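Local coordinates for phosphoglycerate kinase (Coxiella burnetii, PDB 4NG4), which catalyses the reversible transfer of a phosphoryl group between ATP and 3-phosphoglycerate, the first ATP-forming step of glycolysis, at residues M28-L33 against M149-T154; M66-L71 against E121-N126; Q221-G226 against S266-V271. All blocks are in the same frame, centred on the assembly; numbering follows the deposited sequence.

Interaction 1 of 3, residues M28-L33 against M149-T154; sequences MIREDL and MDAFAT
At the C-terminal edge of the parallel sheet in the substrate-binding N-terminal domain, R30 and M149 pair across neighbouring strands; D32 and L33, just beyond R30, belong to the predicted substrate site. The backbones form a parallel bridge between the paired residues, continued where D150 N donates to R30 O at 3.1 Å. The paired side chains leave the same face side by side: the sulfur of M149 rests against the aliphatic part of R30, with SD 3.9 Å from R30 CG. A chi1 of 180° sets R30 CG against both M149 SD and A151 CB, and the bend at chi2 carries the guanidinium on toward T154, whose OG1 lies over one of its faces. R30 NE bonds to S161 OG and NH1 to H70 ND1. T154 itself is tied back to its own turn, its N and OG1 both donating to A151 O. Further along, the D32 carboxylate lies beside the A153 methyl. Next to the bridge, the carboxylates of E31 and D150 meet with planes 85° apart, E31 OE2 lying 2.6 Å from D150 OD2. D150 OD1 bonds to L177 N and OD2 to T54 OG1. The buried pair is consistent with one of the two acids being protonated, though 2.78 Å data do not settle it, while the several partners of R30 probably keep its guanidinium fixed beside the site.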
# COMPACT_ATOMS: atom_id res chain seq x y z
N MET A 28 7.24 21.69 9.43
CA MET A 28 7.88 20.40 9.56
C MET A 28 7.10 19.38 8.73
O MET A 28 5.98 19.01 9.07
CB MET A 28 7.90 20.01 11.04
CG MET A 28 9.07 19.14 11.46
SD MET A 28 9.11 18.91 13.25
CE MET A 28 10.85 19.20 13.56
N ILE A 29 7.70 18.95 7.61
CA ILE A 29 7.06 18.01 6.69
C ILE A 29 7.66 16.61 6.84
O ILE A 29 8.82 16.40 6.53
CB ILE A 29 7.24 18.46 5.22
CG1 ILE A 29 6.72 19.88 5.03
CG2 ILE A 29 6.52 17.51 4.27
CD1 ILE A 29 7.09 20.44 3.68
N ARG A 30 6.85 15.66 7.30
CA ARG A 30 7.26 14.26 7.37
C ARG A 30 7.01 13.61 6.01
O ARG A 30 5.87 13.48 5.56
CB ARG A 30 6.48 13.52 8.46
CG ARG A 30 6.84 12.02 8.61
CD ARG A 30 8.17 11.81 9.28
NE ARG A 30 8.37 10.43 9.71
CZ ARG A 30 8.79 9.43 8.94
NH1 ARG A 30 9.05 9.62 7.66
NH2 ARG A 30 8.92 8.21 9.45
N GLU A 31 8.10 13.18 5.39
CA GLU A 31 8.05 12.53 4.09
C GLU A 31 8.64 11.11 4.17
O GLU A 31 9.29 10.74 5.15
CB GLU A 31 8.82 13.36 3.08
CG GLU A 31 8.30 14.79 2.89
CD GLU A 31 7.12 14.88 1.95
OE1 GLU A 31 6.74 13.85 1.36
OE2 GLU A 31 6.57 16.01 1.79
N ASP A 32 8.36 10.32 3.13
CA ASP A 32 8.91 8.98 2.94
C ASP A 32 9.96 9.12 1.85
O ASP A 32 9.68 8.98 0.67
CB ASP A 32 7.80 7.99 2.57
CG ASP A 32 8.31 6.55 2.39
OD1 ASP A 32 9.52 6.27 2.59
OD2 ASP A 32 7.49 5.67 2.05
N LEU A 33 11.17 9.44 2.26
CA LEU A 33 12.33 9.54 1.37
C LEU A 33 13.25 8.31 1.53
O LEU A 33 14.42 8.38 1.22
CB LEU A 33 13.11 10.82 1.69
CG LEU A 33 12.24 12.08 1.89
CD1 LEU A 33 13.11 13.33 2.06
CD2 LEU A 33 11.24 12.26 0.75
N MET A 149 1.93 15.94 8.11
CA MET A 149 2.10 14.51 7.87
C MET A 149 1.80 14.22 6.42
O MET A 149 0.64 14.15 6.03
CB MET A 149 1.19 13.66 8.77
CG MET A 149 1.32 12.13 8.58
SD MET A 149 3.02 11.55 8.45
CE MET A 149 2.85 9.84 8.94
N ASP A 150 2.85 14.04 5.64
CA ASP A 150 2.75 13.78 4.21
C ASP A 150 3.35 12.41 3.89
O ASP A 150 3.95 12.25 2.83
CB ASP A 150 3.48 14.88 3.47
CG ASP A 150 3.19 14.91 1.98
OD1 ASP A 150 2.00 14.78 1.59
OD2 ASP A 150 4.16 15.08 1.20
N ALA A 151 3.17 11.43 4.79
CA ALA A 151 3.84 10.12 4.67
C ALA A 151 2.93 8.89 4.93
O ALA A 151 3.11 8.15 5.92
CB ALA A 151 5.04 10.09 5.62
N PHE A 152 1.98 8.65 4.02
CA PHE A 152 1.01 7.56 4.17
C PHE A 152 1.67 6.17 4.33
O PHE A 152 1.15 5.32 5.07
CB PHE A 152 0.03 7.53 2.99
CG PHE A 152 -1.07 6.49 3.14
CD1 PHE A 152 -2.25 6.80 3.81
CD2 PHE A 152 -0.93 5.23 2.61
CE1 PHE A 152 -3.27 5.86 3.95
CE2 PHE A 152 -1.94 4.29 2.74
CZ PHE A 152 -3.11 4.61 3.41
N ALA A 153 2.79 5.93 3.65
CA ALA A 153 3.50 4.65 3.79
C ALA A 153 4.00 4.36 5.21
O ALA A 153 4.39 3.24 5.52
CB ALA A 153 4.66 4.58 2.82
N THR A 154 3.98 5.38 6.07
CA THR A 154 4.41 5.28 7.46
C THR A 154 3.25 5.41 8.47
O THR A 154 3.43 5.08 9.65
CB THR A 154 5.49 6.36 7.76
OG1 THR A 154 4.91 7.67 7.75
CG2 THR A 154 6.59 6.33 6.71

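Interaction 2 of 3, residues M66-L71 against E121-N126; sequences MILSHL and ENVRFN
Three hydrogen bonds join S69 and L71 to the turn at N122 and V123. V123 N donates to S69 O at 3.1 Å and nearly straight (166°), joining the backbones near the C-terminal end of the strand. The amide of N122 then reads the main chain of L71 at both its ends: ND2 meets a lone pair of L71 O in the carbonyl plane at 2.7 Å, although that oxygen lies 26° out of the N122 amide plane, and OD1 receives a weak bond from L71 N. That same OD1 accepts R124 N, which makes an Asx turn, and ND2 also reaches F83 O outside the segments. Apolar packing is brief: V123 CG1 sits 3.5 Å from L68 CG, the two side chains crossing at about a right angle. The third kind of contact sets the H70 ring obliquely over one face of the R124 guanidinium. R124, extended from CG to NE, runs alongside H70, whose CD2 is 3.6 Å from R124 CZ; the planes are 29° apart. H70 ND1 bonds to R30 NH1, and R124 NH1 to G72 O. H70 and R124 both belong to the predicted substrate site, so N122, a second-shell group, appears to set the spacing of two first-shell side chains that could together face an anionic ligand.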
# COMPACT_ATOMS: atom_id res chain seq x y z
N MET A 66 11.46 22.40 7.25
CA MET A 66 12.22 21.30 7.84
C MET A 66 11.69 19.96 7.32
O MET A 66 10.59 19.54 7.67
CB MET A 66 12.11 21.34 9.36
CG MET A 66 12.82 22.50 10.02
SD MET A 66 12.34 22.72 11.76
CE MET A 66 10.82 23.63 11.55
N ILE A 67 12.48 19.29 6.48
CA ILE A 67 12.05 18.05 5.86
C ILE A 67 12.44 16.85 6.72
O ILE A 67 13.61 16.63 7.00
CB ILE A 67 12.68 17.85 4.47
CG1 ILE A 67 12.38 19.06 3.56
CG2 ILE A 67 12.14 16.57 3.84
CD1 ILE A 67 13.20 19.07 2.29
N LEU A 68 11.45 16.06 7.11
CA LEU A 68 11.65 14.97 8.06
C LEU A 68 11.45 13.61 7.36
O LEU A 68 10.53 13.46 6.57
CB LEU A 68 10.66 15.14 9.20
CG LEU A 68 11.11 14.76 10.60
CD1 LEU A 68 12.36 15.55 11.06
CD2 LEU A 68 9.94 14.97 11.54
N SER A 69 12.34 12.65 7.61
CA SER A 69 12.20 11.33 6.99
C SER A 69 12.96 10.21 7.70
O SER A 69 13.85 10.46 8.52
CB SER A 69 12.65 11.33 5.52
OG SER A 69 12.25 10.13 4.89
N HIS A 70 12.58 8.98 7.39
CA HIS A 70 13.27 7.83 7.90
C HIS A 70 14.17 7.30 6.79
O HIS A 70 14.08 7.76 5.66
CB HIS A 70 12.29 6.77 8.43
CG HIS A 70 11.45 6.14 7.37
ND1 HIS A 70 10.37 6.78 6.80
CD2 HIS A 70 11.52 4.92 6.78
CE1 HIS A 70 9.81 5.98 5.91
NE2 HIS A 70 10.49 4.85 5.87
N LEU A 71 15.07 6.37 7.14
CA LEU A 71 15.91 5.68 6.15
C LEU A 71 16.39 4.39 6.76
O LEU A 71 17.06 4.40 7.79
CB LEU A 71 17.10 6.55 5.74
CG LEU A 71 17.87 6.14 4.48
CD1 LEU A 71 19.04 7.09 4.25
CD2 LEU A 71 18.38 4.74 4.59
N GLU A 121 18.36 14.88 9.81
CA GLU A 121 18.97 13.57 9.70
C GLU A 121 17.98 12.47 10.13
O GLU A 121 17.16 12.70 11.02
CB GLU A 121 20.25 13.52 10.54
CG GLU A 121 21.02 12.21 10.49
CD GLU A 121 21.29 11.71 9.09
OE1 GLU A 121 20.32 11.32 8.38
OE2 GLU A 121 22.47 11.65 8.69
N ASN A 122 18.04 11.32 9.46
CA ASN A 122 17.25 10.12 9.78
C ASN A 122 16.61 10.15 11.18
O ASN A 122 17.30 10.17 12.20
CB ASN A 122 18.15 8.88 9.63
CG ASN A 122 17.38 7.58 9.56
OD1 ASN A 122 16.18 7.52 9.84
ND2 ASN A 122 18.09 6.52 9.20
N VAL A 123 15.28 10.18 11.22
CA VAL A 123 14.55 10.30 12.48
C VAL A 123 14.65 9.06 13.33
O VAL A 123 14.38 9.12 14.52
CB VAL A 123 13.06 10.49 12.23
CG1 VAL A 123 12.80 11.84 11.63
CG2 VAL A 123 12.52 9.37 11.34
N ARG A 124 14.98 7.94 12.70
CA ARG A 124 15.12 6.67 13.40
C ARG A 124 16.43 6.51 14.16
O ARG A 124 16.65 5.47 14.79
CB ARG A 124 14.95 5.53 12.40
CG ARG A 124 13.54 5.44 11.85
CD ARG A 124 13.32 4.13 11.12
NE ARG A 124 11.93 4.01 10.72
CZ ARG A 124 11.47 3.09 9.87
NH1 ARG A 124 12.28 2.19 9.31
NH2 ARG A 124 10.19 3.08 9.59
N PHE A 125 17.30 7.52 14.11
CA PHE A 125 18.49 7.55 14.95
C PHE A 125 18.12 7.89 16.38
O PHE A 125 18.79 7.43 17.31
CB PHE A 125 19.52 8.56 14.46
CG PHE A 125 20.30 8.11 13.25
CD1 PHE A 125 20.90 6.84 13.20
CD2 PHE A 125 20.49 8.96 12.18
CE1 PHE A 125 21.64 6.43 12.09
CE2 PHE A 125 21.22 8.57 11.07
CZ PHE A 125 21.80 7.30 11.03
N ASN A 126 17.06 8.68 16.56
CA ASN A 126 16.68 9.19 17.87
C ASN A 126 16.19 8.09 18.81
O ASN A 126 15.21 7.40 18.50
CB ASN A 126 15.59 10.27 17.72
CG ASN A 126 16.06 11.50 16.93
OD1 ASN A 126 17.20 11.93 17.04
ND2 ASN A 126 15.16 12.07 16.16

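Interaction 3 of 3, residues Q221-G226 against S266-V271; sequences QLIVGG and SLPLPV. With ADP (adenosine-5'-diphosphate), chain E.
S266 O receives L222 N at 2.7 Å, with the donor nearly along the C=O axis and an N-H...O angle of 156°. This is the one conventional hydrogen bond between strand 221-226, which borders the parallel sheet of the nucleotide-binding domain, and the loop 266-271 beside it. The two chains run roughly the same way, 23° apart, and bridge once, at Q221 and S266. A weaker contact continues the line: the CA-H of L267 is directed almost straight at L222 O, the distance from L267 CA to that oxygen being 3.4 Å, and P268 CD lies close by. Because a proline nitrogen has no hydrogen to give, P268 N cannot donate to L222 O, which is consistent with the bridge stopping there. Side-chain packing follows. P268 CG meets I223 CG1 at 4.2 Å, the two side chains crossing at about a right angle, and farther on L269 CD1 comes to V224 CG2. L222 and L267 both pack on F256 of helix 250-263, whereas I223 lies on Y310 and M314 of helix 304-316. Toward the other end of the strand, G226 sits right before helix 227-235, its CA 3.2 Å from N7 of ADP. A single N-H...O bond followed by apolar contacts thus covers part of this edge strand; at its far end G226 lies against the adenine.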
# COMPACT_ATOMS: atom_id res chain seq x y z
N GLN A 221 -19.34 -7.64 -6.00
CA GLN A 221 -18.70 -8.89 -6.38
C GLN A 221 -17.37 -8.95 -5.63
O GLN A 221 -16.79 -7.89 -5.31
CB GLN A 221 -18.42 -8.92 -7.89
CG GLN A 221 -19.64 -9.21 -8.79
CD GLN A 221 -20.57 -8.01 -9.02
OE1 GLN A 221 -20.12 -6.89 -9.27
NE2 GLN A 221 -21.87 -8.26 -8.95
N LEU A 222 -16.91 -10.17 -5.32
CA LEU A 222 -15.56 -10.36 -4.75
C LEU A 222 -14.89 -11.58 -5.36
O LEU A 222 -15.52 -12.63 -5.52
CB LEU A 222 -15.63 -10.53 -3.22
CG LEU A 222 -14.30 -10.71 -2.46
CD1 LEU A 222 -13.58 -9.39 -2.32
CD2 LEU A 222 -14.53 -11.34 -1.10
N ILE A 223 -13.61 -11.45 -5.70
CA ILE A 223 -12.87 -12.51 -6.39
C ILE A 223 -11.61 -12.86 -5.63
O ILE A 223 -10.73 -12.02 -5.44
CB ILE A 223 -12.46 -12.06 -7.78
CG1 ILE A 223 -13.66 -12.01 -8.72
CG2 ILE A 223 -11.41 -13.02 -8.37
CD1 ILE A 223 -13.34 -11.41 -10.07
N VAL A 224 -11.50 -14.11 -5.21
CA VAL A 224 -10.29 -14.58 -4.55
C VAL A 224 -9.44 -15.32 -5.58
O VAL A 224 -9.97 -16.00 -6.46
CB VAL A 224 -10.60 -15.51 -3.35
CG1 VAL A 224 -11.48 -14.82 -2.35
CG2 VAL A 224 -11.24 -16.80 -3.81
N GLY A 225 -8.11 -15.17 -5.45
CA GLY A 225 -7.14 -15.84 -6.31
C GLY A 225 -5.98 -16.46 -5.54
O GLY A 225 -5.69 -16.07 -4.40
N GLY A 226 -5.32 -17.43 -6.18
CA GLY A 226 -4.15 -18.12 -5.61
C GLY A 226 -4.43 -19.00 -4.40
O GLY A 226 -5.52 -19.58 -4.26
N SER A 266 -21.57 -11.61 -4.70
CA SER A 266 -21.13 -12.67 -5.58
C SER A 266 -19.66 -12.99 -5.32
O SER A 266 -18.83 -12.11 -5.16
CB SER A 266 -21.35 -12.30 -7.04
OG SER A 266 -20.65 -13.21 -7.87
N LEU A 267 -19.36 -14.28 -5.28
CA LEU A 267 -18.07 -14.73 -4.86
C LEU A 267 -17.71 -15.96 -5.71
O LEU A 267 -17.61 -17.07 -5.21
CB LEU A 267 -18.14 -15.05 -3.37
CG LEU A 267 -16.86 -15.07 -2.57
CD1 LEU A 267 -17.18 -15.31 -1.11
CD2 LEU A 267 -15.92 -16.13 -3.07
N PRO A 268 -17.50 -15.74 -7.02
CA PRO A 268 -17.22 -16.85 -7.94
C PRO A 268 -15.85 -17.40 -7.70
O PRO A 268 -14.90 -16.66 -7.72
CB PRO A 268 -17.26 -16.17 -9.31
CG PRO A 268 -16.75 -14.80 -9.06
CD PRO A 268 -17.27 -14.43 -7.67
N LEU A 269 -15.77 -18.70 -7.47
CA LEU A 269 -14.49 -19.36 -7.29
C LEU A 269 -14.03 -19.90 -8.64
O LEU A 269 -14.81 -19.97 -9.56
CB LEU A 269 -14.64 -20.50 -6.29
CG LEU A 269 -14.54 -20.17 -4.80
CD1 LEU A 269 -15.12 -18.82 -4.47
CD2 LEU A 269 -15.22 -21.29 -4.04
N PRO A 270 -12.74 -20.27 -8.76
CA PRO A 270 -12.25 -20.88 -10.00
C PRO A 270 -13.04 -22.12 -10.37
O PRO A 270 -13.15 -23.02 -9.52
CB PRO A 270 -10.81 -21.27 -9.65
CG PRO A 270 -10.40 -20.31 -8.57
CD PRO A 270 -11.66 -20.03 -7.78
N VAL A 271 -13.59 -22.17 -11.58
CA VAL A 271 -14.24 -23.40 -12.09
C VAL A 271 -13.26 -24.24 -12.94
O VAL A 271 -13.37 -25.47 -12.98
CB VAL A 271 -15.54 -23.13 -12.86
CG1 VAL A 271 -16.39 -22.11 -12.14
CG2 VAL A 271 -15.23 -22.66 -14.26
PB ADP E . 0.73 -8.90 -3.18
O1B ADP E . 0.67 -8.48 -4.63
O2B ADP E . 2.12 -8.81 -2.59
O3B ADP E . -0.36 -8.29 -2.32
PA ADP E . 0.44 -11.49 -2.00
O1A ADP E . 1.52 -11.04 -1.05
O2A ADP E . -0.95 -11.69 -1.44
O3A ADP E . 0.33 -10.47 -3.24
O5' ADP E . 0.96 -12.89 -2.64
C5' ADP E . 1.28 -13.03 -4.03
C4' ADP E . 2.38 -14.07 -4.23
O4' ADP E . 1.84 -15.37 -3.99
C3' ADP E . 2.95 -14.04 -5.65
O3' ADP E . 4.36 -13.77 -5.63
C2' ADP E . 2.61 -15.40 -6.25
O2' ADP E . 3.71 -16.00 -6.94
C1' ADP E . 2.16 -16.27 -5.07
N9 ADP E . 1.02 -17.16 -5.44
C8 ADP E . -0.21 -16.77 -5.88
N7 ADP E . -0.98 -17.85 -6.13
C5 ADP E . -0.27 -18.96 -5.86
C6 ADP E . -0.49 -20.43 -5.91
N6 ADP E . -1.67 -20.96 -6.31
N1 ADP E . 0.54 -21.23 -5.52
C2 ADP E . 1.74 -20.75 -5.11
N3 ADP E . 2.00 -19.43 -5.05
C4 ADP E . 1.06 -18.50 -5.40

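From the N terminus, strand 26-31 comes first; its partner 149-154 arrives more than a hundred residues later, so interaction 1 closes a long loop. Within that loop, 66-71 and 121-126 meet in interaction 2, a smaller closure enclosed by the larger one. The two touch, since strands 26-31 and 64-69 are neighbours in one parallel sheet, joined where E31 N and I29 O meet L68, and D32 and T154 approach H70. Together they gather the sheet's C-terminal loops around the predicted substrate site. Interaction 3 opens only afterwards, in the other domain, its centre about 36 Å from that of interaction 1; it packs the loop 266-271 on the outer strand of the nucleotide-binding domain's sheet and does not touch the other two.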